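Local coordinates for protein diacylglycerol lipase (Aspergillus oryzae, PDB 5XK2) that hydrolyses mono- and diacylglycerols, probably by the serine-nucleophile mechanism of alpha/beta-hydrolase lipases, at residues 173-178 and 196-201; 162-167 and 190-195; 83-88 and 148-153. All blocks are in the same frame, centred on the assembly; numbering follows the deposited sequence.

Contact 1: 173-178 and 196-201; sequences AILYAY and GNNYRF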
loop_
_atom_site.group_PDB
_atom_site.type_symbol
_atom_site.label_atom_id
_atom_site.label_comp_id
_atom_site.label_asym_id
_atom_site.label_seq_id
_atom_site.Cartn_x
_atom_site.Cartn_y
_atom_site.Cartn_z
ATOM N N ALA A 173 -0.856 -24.641 20.478
ATOM C CA ALA A 173 -0.215 -23.832 19.432
ATOM C C ALA A 173 0.725 -22.800 20.042
ATOM O O ALA A 173 0.378 -22.154 21.032
ATOM C CB ALA A 173 -1.256 -23.149 18.583
ATOM N N ILE A 174 1.921 -22.689 19.467
ATOM C CA ILE A 174 2.884 -21.660 19.831
ATOM C C ILE A 174 2.812 -20.589 18.752
ATOM O O ILE A 174 2.981 -20.892 17.556
ATOM C CB ILE A 174 4.331 -22.203 19.889
ATOM C CG1 ILE A 174 4.427 -23.545 20.632
ATOM C CG2 ILE A 174 5.279 -21.142 20.461
ATOM C CD1 ILE A 174 3.934 -23.500 22.057
ATOM N N LEU A 175 2.571 -19.347 19.155
ATOM C CA LEU A 175 2.314 -18.280 18.183
ATOM C C LEU A 175 3.528 -17.396 17.958
ATOM O O LEU A 175 4.049 -16.822 18.905
ATOM C CB LEU A 175 1.145 -17.413 18.668
ATOM C CG LEU A 175 0.862 -16.139 17.859
ATOM C CD1 LEU A 175 0.432 -16.447 16.398
ATOM C CD2 LEU A 175 -0.212 -15.281 18.567
ATOM N N TYR A 176 3.977 -17.278 16.710
ATOM C CA TYR A 176 4.959 -16.246 16.371
ATOM C C TYR A 176 4.303 -15.285 15.403
ATOM O O TYR A 176 4.056 -15.630 14.245
ATOM C CB TYR A 176 6.246 -16.847 15.773
ATOM C CG TYR A 176 7.000 -17.754 16.729
ATOM C CD1 TYR A 176 6.589 -19.074 16.935
ATOM C CD2 TYR A 176 8.076 -17.280 17.461
ATOM C CE1 TYR A 176 7.273 -19.912 17.826
ATOM C CE2 TYR A 176 8.752 -18.097 18.353
ATOM C CZ TYR A 176 8.358 -19.410 18.516
ATOM O OH TYR A 176 9.033 -20.220 19.400
ATOM N N ALA A 177 4.001 -14.084 15.885
ATOM C CA ALA A 177 3.256 -13.118 15.085
ATOM C C ALA A 177 4.115 -11.896 14.830
ATOM O O ALA A 177 4.130 -10.962 15.619
ATOM C CB ALA A 177 1.974 -12.735 15.814
ATOM N N TYR A 178 4.751 -11.867 13.670
ATOM C CA TYR A 178 5.724 -10.808 13.387
ATOM C C TYR A 178 5.006 -9.653 12.724
ATOM O O TYR A 178 4.428 -9.837 11.670
ATOM C CB TYR A 178 6.835 -11.339 12.474
ATOM C CG TYR A 178 7.651 -12.456 13.086
ATOM C CD1 TYR A 178 8.773 -12.166 13.868
ATOM C CD2 TYR A 178 7.309 -13.799 12.878
ATOM C CE1 TYR A 178 9.536 -13.186 14.450
ATOM C CE2 TYR A 178 8.069 -14.822 13.437
ATOM C CZ TYR A 178 9.173 -14.510 14.228
ATOM O OH TYR A 178 9.917 -15.539 14.778
ATOM N N GLY A 196 -0.969 -18.106 26.944
ATOM C CA GLY A 196 0.475 -18.225 26.915
ATOM C C GLY A 196 1.026 -18.628 25.558
ATOM O O GLY A 196 0.266 -18.812 24.598
ATOM N N ASN A 197 2.345 -18.782 25.505
ATOM C CA ASN A 197 3.051 -19.187 24.273
ATOM C C ASN A 197 2.761 -18.239 23.123
ATOM O O ASN A 197 2.561 -18.682 21.990
ATOM C CB ASN A 197 2.669 -20.618 23.861
ATOM C CG ASN A 197 2.979 -21.658 24.934
ATOM O OD1 ASN A 197 2.105 -22.452 25.311
ATOM N ND2 ASN A 197 4.202 -21.657 25.426
ATOM N N ASN A 198 2.745 -16.943 23.427
ATOM C CA ASN A 198 2.547 -15.881 22.440
ATOM C C ASN A 198 3.797 -15.063 22.225
ATOM O O ASN A 198 4.312 -14.453 23.171
ATOM C CB ASN A 198 1.438 -14.940 22.882
ATOM C CG ASN A 198 0.118 -15.661 23.085
ATOM O OD1 ASN A 198 -0.351 -16.347 22.192
ATOM N ND2 ASN A 198 -0.476 -15.507 24.267
ATOM N N TYR A 199 4.285 -15.021 20.988
ATOM C CA TYR A 199 5.399 -14.125 20.678
ATOM C C TYR A 199 5.001 -13.191 19.547
ATOM O O TYR A 199 5.168 -13.504 18.354
ATOM C CB TYR A 199 6.636 -14.959 20.313
ATOM C CG TYR A 199 6.911 -15.967 21.391
ATOM C CD1 TYR A 199 7.537 -15.576 22.569
ATOM C CD2 TYR A 199 6.510 -17.294 21.258
ATOM C CE1 TYR A 199 7.748 -16.495 23.611
ATOM C CE2 TYR A 199 6.730 -18.224 22.291
ATOM C CZ TYR A 199 7.355 -17.800 23.464
ATOM O OH TYR A 199 7.594 -18.676 24.505
ATOM N N ARG A 200 4.593 -11.992 19.942
ATOM C CA ARG A 200 4.150 -10.969 19.009
ATOM C C ARG A 200 5.215 -9.890 18.932
ATOM O O ARG A 200 5.662 -9.375 19.968
ATOM C CB ARG A 200 2.803 -10.362 19.439
ATOM C CG ARG A 200 2.361 -9.209 18.497
ATOM C CD ARG A 200 1.021 -8.617 18.922
ATOM N NE ARG A 200 1.085 -7.925 20.221
ATOM C CZ ARG A 200 1.557 -6.690 20.413
ATOM N NH1 ARG A 200 2.026 -5.977 19.385
ATOM N NH2 ARG A 200 1.534 -6.154 21.642
ATOM N N PHE A 201 5.627 -9.561 17.710
ATOM C CA PHE A 201 6.728 -8.618 17.496
ATOM C C PHE A 201 6.296 -7.324 16.861
ATOM O O PHE A 201 5.390 -7.287 16.034
ATOM C CB PHE A 201 7.803 -9.263 16.612
ATOM C CG PHE A 201 8.403 -10.488 17.227
ATOM C CD1 PHE A 201 7.785 -11.714 17.074
ATOM C CD2 PHE A 201 9.564 -10.406 17.971
ATOM C CE1 PHE A 201 8.328 -12.865 17.645
ATOM C CE2 PHE A 201 10.106 -11.533 18.562
ATOM C CZ PHE A 201 9.482 -12.772 18.401
#
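Phe201 and Tyr199 of one strand lay their rings beside those of Tyr178 and Tyr176 of the next, across two parallel strands of the central sheet of an alpha/beta-hydrolase fold. Strand 173-178, helix 186-195 and strand 198-203 form a beta-alpha-beta unit, and the two strand segments run almost exactly parallel, 6° apart.

The Phe201 ring is the more closely matched. Its plane is 9° from that of Tyr178, with centroids 4.6 Å apart, but the rings are slid so that they barely overlap: Tyr178 CE1 stands over one face of Phe201, toward the rim. Both residues hold CG anti to the carbonyl carbon (chi1 -61° in Phe201), which sends the two rings the same way off the sheet.

Tyr199 repeats the theme less tightly. Its CD2 sits over a face of the Tyr176 ring, 3.8 Å from Tyr176 CE2, while Ile174 CG2 reaches the edge of the Tyr199 ring in its plane. Helix 14-27 covers this aromatic face: Tyr176 OH bonds to Asp17, Tyr178 OH to the carbonyl of Phe18, and Trp21 stacks on Tyr176.

Asn197, just before the strand, lays its side-chain amide against the methyl end of Ile174, with CG 3.5 Å from Ile174 CD1. Between the strands the backbones exchange four hydrogen bonds. Tyr199 takes part in two of them, giving its N-H to Leu175 O and accepting from Ala177, whose N lies 2.8 Å from Tyr199 O.

Contact 2: 162-167 and 190-195; sequences AAADLR and EFITNQ
Gln195 and Arg167 meet where two helices on the same side of an alpha/beta-hydrolase sheet, 154-168 and 186-195, turn their C-terminal parts toward each other. The axes of 162-167 and 190-195 come no nearer than 10.2 Å, at 70° to each other, and the contact combines a polar pair with a small apolar one.

The hydrogen bonds use both ends of the Gln195 amide. NE2 donates to the backbone carbonyl of Ala164, arriving in the carbonyl plane on a lone pair at 3.3 Å from Ala164 O. OE1 accepts from Arg167, whose NH1 lies 3.0 Å from Gln195 OE1. Here the acceptor lies in the guanidinium plane, but NH1 stands above the plane of the amide, and the two flat groups are turned 84° against each other. Two bonds to separate groups of one helix thus fix the rotation of the amide. Arg167 has other anchors: its NE bonds to Ala173 O and its NH1 also to Asn198 OD1, tying the helix end to two strands of the sheet.

Van der Waals packing supplies the rest. The arginine chain lies against the amide, with Arg167 CD 3.5 Å from Gln195 CD, and, extended from CG to NE, carries the guanidinium past it. Beside this polar pair, Ala164 sets its methyl group against Ile192, with CB 3.6 Å from both CG1 and CD1 of Ile192.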
loop_
_atom_site.group_PDB
_atom_site.type_symbol
_atom_site.label_atom_id
_atom_site.label_comp_id
_atom_site.label_asym_id
_atom_site.label_seq_id
_atom_site.Cartn_x
_atom_site.Cartn_y
_atom_site.Cartn_z
ATOM N N ALA A 162 -5.888 -17.832 14.490
ATOM C CA ALA A 162 -5.785 -19.281 14.303
ATOM C C ALA A 162 -5.228 -19.959 15.552
ATOM O O ALA A 162 -5.753 -20.975 15.996
ATOM C CB ALA A 162 -4.904 -19.614 13.087
ATOM N N ALA A 163 -4.148 -19.414 16.108
ATOM C CA ALA A 163 -3.572 -19.991 17.315
ATOM C C ALA A 163 -4.597 -20.004 18.457
ATOM O O ALA A 163 -4.722 -20.995 19.168
ATOM C CB ALA A 163 -2.302 -19.208 17.746
ATOM N N ALA A 164 -5.299 -18.892 18.628
ATOM C CA ALA A 164 -6.301 -18.762 19.691
ATOM C C ALA A 164 -7.340 -19.877 19.573
ATOM O O ALA A 164 -7.661 -20.573 20.541
ATOM C CB ALA A 164 -6.973 -17.415 19.621
ATOM N N ASP A 165 -7.847 -20.043 18.360
ATOM C CA ASP A 165 -8.899 -21.034 18.089
ATOM C C ASP A 165 -8.363 -22.456 18.271
ATOM O O ASP A 165 -8.978 -23.284 18.968
ATOM C CB ASP A 165 -9.439 -20.803 16.670
ATOM C CG ASP A 165 -10.711 -21.580 16.368
ATOM O OD1 ASP A 165 -11.427 -21.992 17.303
ATOM O OD2 ASP A 165 -11.004 -21.752 15.166
ATOM N N LEU A 166 -7.218 -22.751 17.652
ATOM C CA LEU A 166 -6.626 -24.067 17.779
ATOM C C LEU A 166 -6.418 -24.474 19.233
ATOM O O LEU A 166 -6.664 -25.620 19.600
ATOM C CB LEU A 166 -5.298 -24.132 17.004
ATOM C CG LEU A 166 -5.496 -24.138 15.489
ATOM C CD1 LEU A 166 -4.133 -24.002 14.788
ATOM C CD2 LEU A 166 -6.186 -25.432 15.005
ATOM N N ARG A 167 -5.984 -23.540 20.080
ATOM C CA ARG A 167 -5.778 -23.863 21.478
ATOM C C ARG A 167 -7.072 -24.256 22.175
ATOM O O ARG A 167 -7.048 -25.133 23.030
ATOM C CB ARG A 167 -5.147 -22.677 22.221
ATOM C CG ARG A 167 -3.694 -22.435 21.828
ATOM C CD ARG A 167 -3.365 -20.983 22.191
ATOM N NE ARG A 167 -2.011 -20.637 21.772
ATOM C CZ ARG A 167 -1.543 -19.397 21.787
ATOM N NH1 ARG A 167 -2.344 -18.393 22.129
ATOM N NH2 ARG A 167 -0.290 -19.162 21.421
ATOM N N GLU A 190 -7.264 -10.479 26.289
ATOM C CA GLU A 190 -6.906 -11.055 27.594
ATOM C C GLU A 190 -6.953 -12.578 27.555
ATOM O O GLU A 190 -6.086 -13.256 28.104
ATOM C CB GLU A 190 -7.838 -10.529 28.708
ATOM C CG GLU A 190 -7.758 -8.998 28.844
ATOM C CD GLU A 190 -8.660 -8.436 29.937
ATOM O OE1 GLU A 190 -9.152 -9.222 30.775
ATOM O OE2 GLU A 190 -8.861 -7.202 29.937
ATOM N N PHE A 191 -7.969 -13.122 26.896
ATOM C CA PHE A 191 -8.070 -14.571 26.745
ATOM C C PHE A 191 -6.849 -15.161 26.030
ATOM O O PHE A 191 -6.245 -16.126 26.517
ATOM C CB PHE A 191 -9.357 -14.915 25.987
ATOM C CG PHE A 191 -9.579 -16.389 25.787
ATOM C CD1 PHE A 191 -9.886 -17.214 26.857
ATOM C CD2 PHE A 191 -9.502 -16.942 24.522
ATOM C CE1 PHE A 191 -10.110 -18.578 26.663
ATOM C CE2 PHE A 191 -9.713 -18.306 24.320
ATOM C CZ PHE A 191 -10.013 -19.122 25.387
ATOM N N ILE A 192 -6.481 -14.577 24.889
ATOM C CA ILE A 192 -5.358 -15.112 24.112
ATOM C C ILE A 192 -4.056 -14.983 24.903
ATOM O O ILE A 192 -3.265 -15.917 24.991
ATOM C CB ILE A 192 -5.241 -14.407 22.751
ATOM C CG1 ILE A 192 -6.520 -14.649 21.932
ATOM C CG2 ILE A 192 -3.974 -14.886 22.021
ATOM C CD1 ILE A 192 -6.533 -13.924 20.588
ATOM N N THR A 193 -3.854 -13.812 25.501
ATOM C CA THR A 193 -2.671 -13.551 26.314
ATOM C C THR A 193 -2.491 -14.615 27.394
ATOM O O THR A 193 -1.401 -15.143 27.603
ATOM C CB THR A 193 -2.788 -12.141 26.958
ATOM O OG1 THR A 193 -2.750 -11.168 25.910
ATOM C CG2 THR A 193 -1.663 -11.867 27.978
ATOM N N ASN A 194 -3.578 -14.936 28.095
ATOM C CA ASN A 194 -3.445 -15.870 29.191
ATOM C C ASN A 194 -3.424 -17.336 28.755
ATOM O O ASN A 194 -3.188 -18.220 29.574
ATOM C CB ASN A 194 -4.547 -15.602 30.212
ATOM C CG ASN A 194 -4.244 -14.354 31.022
ATOM O OD1 ASN A 194 -3.216 -14.292 31.667
ATOM N ND2 ASN A 194 -5.119 -13.363 30.965
ATOM N N GLN A 195 -3.577 -17.592 27.459
ATOM C CA GLN A 195 -3.259 -18.924 26.935
ATOM C C GLN A 195 -1.753 -19.183 26.953
ATOM O O GLN A 195 -1.303 -20.338 26.946
ATOM C CB GLN A 195 -3.779 -19.083 25.499
ATOM C CG GLN A 195 -5.291 -19.118 25.374
ATOM C CD GLN A 195 -5.740 -19.151 23.914
ATOM O OE1 GLN A 195 -5.147 -18.500 23.048
ATOM N NE2 GLN A 195 -6.793 -19.916 23.643
#

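Contact 3: 83-88 and 148-153; sequences AIVVAF and VVVGHS
Val150 CG1 fits between Val85 and Ala87 of the neighbouring strand, 3.7 Å from Val85 CG1 and 3.6 Å from Ala87 CB. Its rotamer explains the fit: CG1 of Val150 stands between the backbone N and the carbonyl carbon (chi1 59°), whereas the other four valines hold CG1 anti to the backbone N. Farther along this face Ala83 meets Val148 CG2 more loosely, and Trp21 of helix 14-27 lies over Ala83, Val85 and Val148.

On the reverse face Val149 and Phe88 are the principal pair. Val149 CG1 approaches the Phe88 ring at its edge, in the ring plane, 3.8 Å from Phe88 CE2. The same ring also packs on helices 118-138 and 154-168, among them Trp124, Ile158 and Ala162, so that both faces of the sheet are buried.

These are parallel neighbours in the central sheet of an alpha/beta-hydrolase, twisted by 28°, and strand 146-152 leads into what is probably the nucleophile elbow, a Gly-X-Ser-X-Gly turn in which Ser153 precedes helix 154-168. Ser153 OG is hydrogen-bonded to His268, consistent with a Ser-His-Asp triad completed by Asp206.

Four backbone hydrogen bonds run between the two side-chain layers. Val148 O receives the shortest, 2.7 Å from Val86 N, and Val150 O receives that of Phe88 N.

Beyond this last bond the strands separate, and Phe88 O lies 4.2 Å from His152 N. A water bridges them, donating to Phe88 O and accepting from His152 N at 2.9 Å. The His152 ring turns elsewhere, with ND1 bonded to Tyr29 OH and NE2 to His268 O.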
loop_
_atom_site.group_PDB
_atom_site.type_symbol
_atom_site.label_atom_id
_atom_site.label_comp_id
_atom_site.label_asym_id
_atom_site.label_seq_id
_atom_site.Cartn_x
_atom_site.Cartn_y
_atom_site.Cartn_z
ATOM N N ALA A 83 8.645 -30.000 14.685
ATOM C CA ALA A 83 7.554 -29.048 14.683
ATOM C C ALA A 83 6.665 -29.242 13.482
ATOM O O ALA A 83 7.153 -29.508 12.389
ATOM C CB ALA A 83 8.099 -27.618 14.696
ATOM N N ILE A 84 5.369 -29.081 13.700
ATOM C CA ILE A 84 4.415 -28.933 12.612
ATOM C C ILE A 84 4.155 -27.451 12.537
ATOM O O ILE A 84 3.807 -26.834 13.535
ATOM C CB ILE A 84 3.104 -29.683 12.854
ATOM C CG1 ILE A 84 3.356 -31.181 13.112
ATOM C CG2 ILE A 84 2.127 -29.434 11.692
ATOM C CD1 ILE A 84 4.104 -31.884 12.004
ATOM N N VAL A 85 4.347 -26.875 11.361
ATOM C CA VAL A 85 4.254 -25.435 11.204
ATOM C C VAL A 85 3.044 -25.069 10.357
ATOM O O VAL A 85 2.899 -25.563 9.242
ATOM C CB VAL A 85 5.527 -24.883 10.540
ATOM C CG1 VAL A 85 5.426 -23.378 10.408
ATOM C CG2 VAL A 85 6.760 -25.284 11.345
ATOM N N VAL A 86 2.181 -24.216 10.894
ATOM C CA VAL A 86 1.050 -23.668 10.164
ATOM C C VAL A 86 1.389 -22.204 9.904
ATOM O O VAL A 86 1.480 -21.420 10.844
ATOM C CB VAL A 86 -0.267 -23.785 10.975
ATOM C CG1 VAL A 86 -1.446 -23.251 10.153
ATOM C CG2 VAL A 86 -0.502 -25.237 11.413
ATOM N N ALA A 87 1.591 -21.836 8.642
ATOM C CA ALA A 87 2.095 -20.509 8.339
ATOM C C ALA A 87 1.143 -19.786 7.407
ATOM O O ALA A 87 0.632 -20.380 6.448
ATOM C CB ALA A 87 3.492 -20.608 7.716
ATOM N N PHE A 88 0.921 -18.501 7.667
ATOM C CA PHE A 88 -0.023 -17.702 6.882
ATOM C C PHE A 88 0.591 -16.468 6.248
ATOM O O PHE A 88 1.358 -15.753 6.889
ATOM C CB PHE A 88 -1.182 -17.199 7.742
ATOM C CG PHE A 88 -1.973 -18.265 8.402
ATOM C CD1 PHE A 88 -3.091 -18.826 7.769
ATOM C CD2 PHE A 88 -1.652 -18.680 9.686
ATOM C CE1 PHE A 88 -3.849 -19.794 8.415
ATOM C CE2 PHE A 88 -2.397 -19.669 10.333
ATOM C CZ PHE A 88 -3.508 -20.224 9.689
ATOM N N VAL A 148 3.485 -25.044 15.686
ATOM C CA VAL A 148 3.876 -23.639 15.585
ATOM C C VAL A 148 3.011 -22.930 14.561
ATOM O O VAL A 148 2.877 -23.409 13.422
ATOM C CB VAL A 148 5.357 -23.479 15.166
ATOM C CG1 VAL A 148 5.686 -21.998 14.907
ATOM C CG2 VAL A 148 6.295 -24.071 16.212
ATOM N N VAL A 149 2.425 -21.809 14.962
ATOM C CA VAL A 149 1.541 -21.025 14.098
ATOM C C VAL A 149 2.207 -19.668 13.905
ATOM O O VAL A 149 2.496 -18.972 14.869
ATOM C CB VAL A 149 0.136 -20.868 14.703
ATOM C CG1 VAL A 149 -0.752 -20.039 13.789
ATOM C CG2 VAL A 149 -0.492 -22.270 14.928
ATOM N N VAL A 150 2.479 -19.319 12.651
ATOM C CA VAL A 150 3.393 -18.216 12.381
ATOM C C VAL A 150 2.919 -17.404 11.187
ATOM O O VAL A 150 2.298 -17.926 10.257
ATOM C CB VAL A 150 4.832 -18.762 12.134
ATOM C CG1 VAL A 150 4.858 -19.722 10.965
ATOM C CG2 VAL A 150 5.860 -17.628 11.936
ATOM N N GLY A 151 3.192 -16.110 11.224
ATOM C CA GLY A 151 2.976 -15.272 10.064
ATOM C C GLY A 151 3.673 -13.933 10.246
ATOM O O GLY A 151 4.135 -13.611 11.350
ATOM N N HIS A 152 3.729 -13.156 9.164
ATOM C CA HIS A 152 4.241 -11.792 9.198
ATOM C C HIS A 152 3.156 -10.867 8.653
ATOM O O HIS A 152 2.375 -11.289 7.788
ATOM C CB HIS A 152 5.550 -11.690 8.371
ATOM C CG HIS A 152 5.999 -10.284 8.103
ATOM N ND1 HIS A 152 5.805 -9.662 6.887
ATOM C CD2 HIS A 152 6.609 -9.371 8.899
ATOM C CE1 HIS A 152 6.278 -8.428 6.947
ATOM N NE2 HIS A 152 6.759 -8.222 8.159
ATOM N N SER A 153 3.109 -9.624 9.143
ATOM C CA SER A 153 2.194 -8.617 8.601
ATOM C C SER A 153 0.743 -9.091 8.770
ATOM O O SER A 153 0.371 -9.611 9.826
ATOM C CB SER A 153 2.535 -8.344 7.115
ATOM O OG SER A 153 1.785 -7.266 6.568
HETATM O O HOH W 1 3.436 -14.071 6.458
#

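In the fold
All three contacts belong to one alpha/beta-hydrolase core. Contacts 1 and 3 join two pairs of strands in the same sheet, among four neighbouring parallel strands in the order 83-89, 146-152, 173-178, 198-203; their centres lie about 9 Å apart. Contact 2 joins helices packed against one face of that sheet, with its centre about 10 Å from contact 1 and about 14 Å from contact 3. Along the chain contact 3 closes before the others open, while contacts 1 and 2 interleave as strand and helix succeed each other. Strand 146-152, flanked by strand 83-89 of contact 3 and strand 173-178 of contact 1, delivers Ser153, the probable nucleophile, just past its C-terminal end.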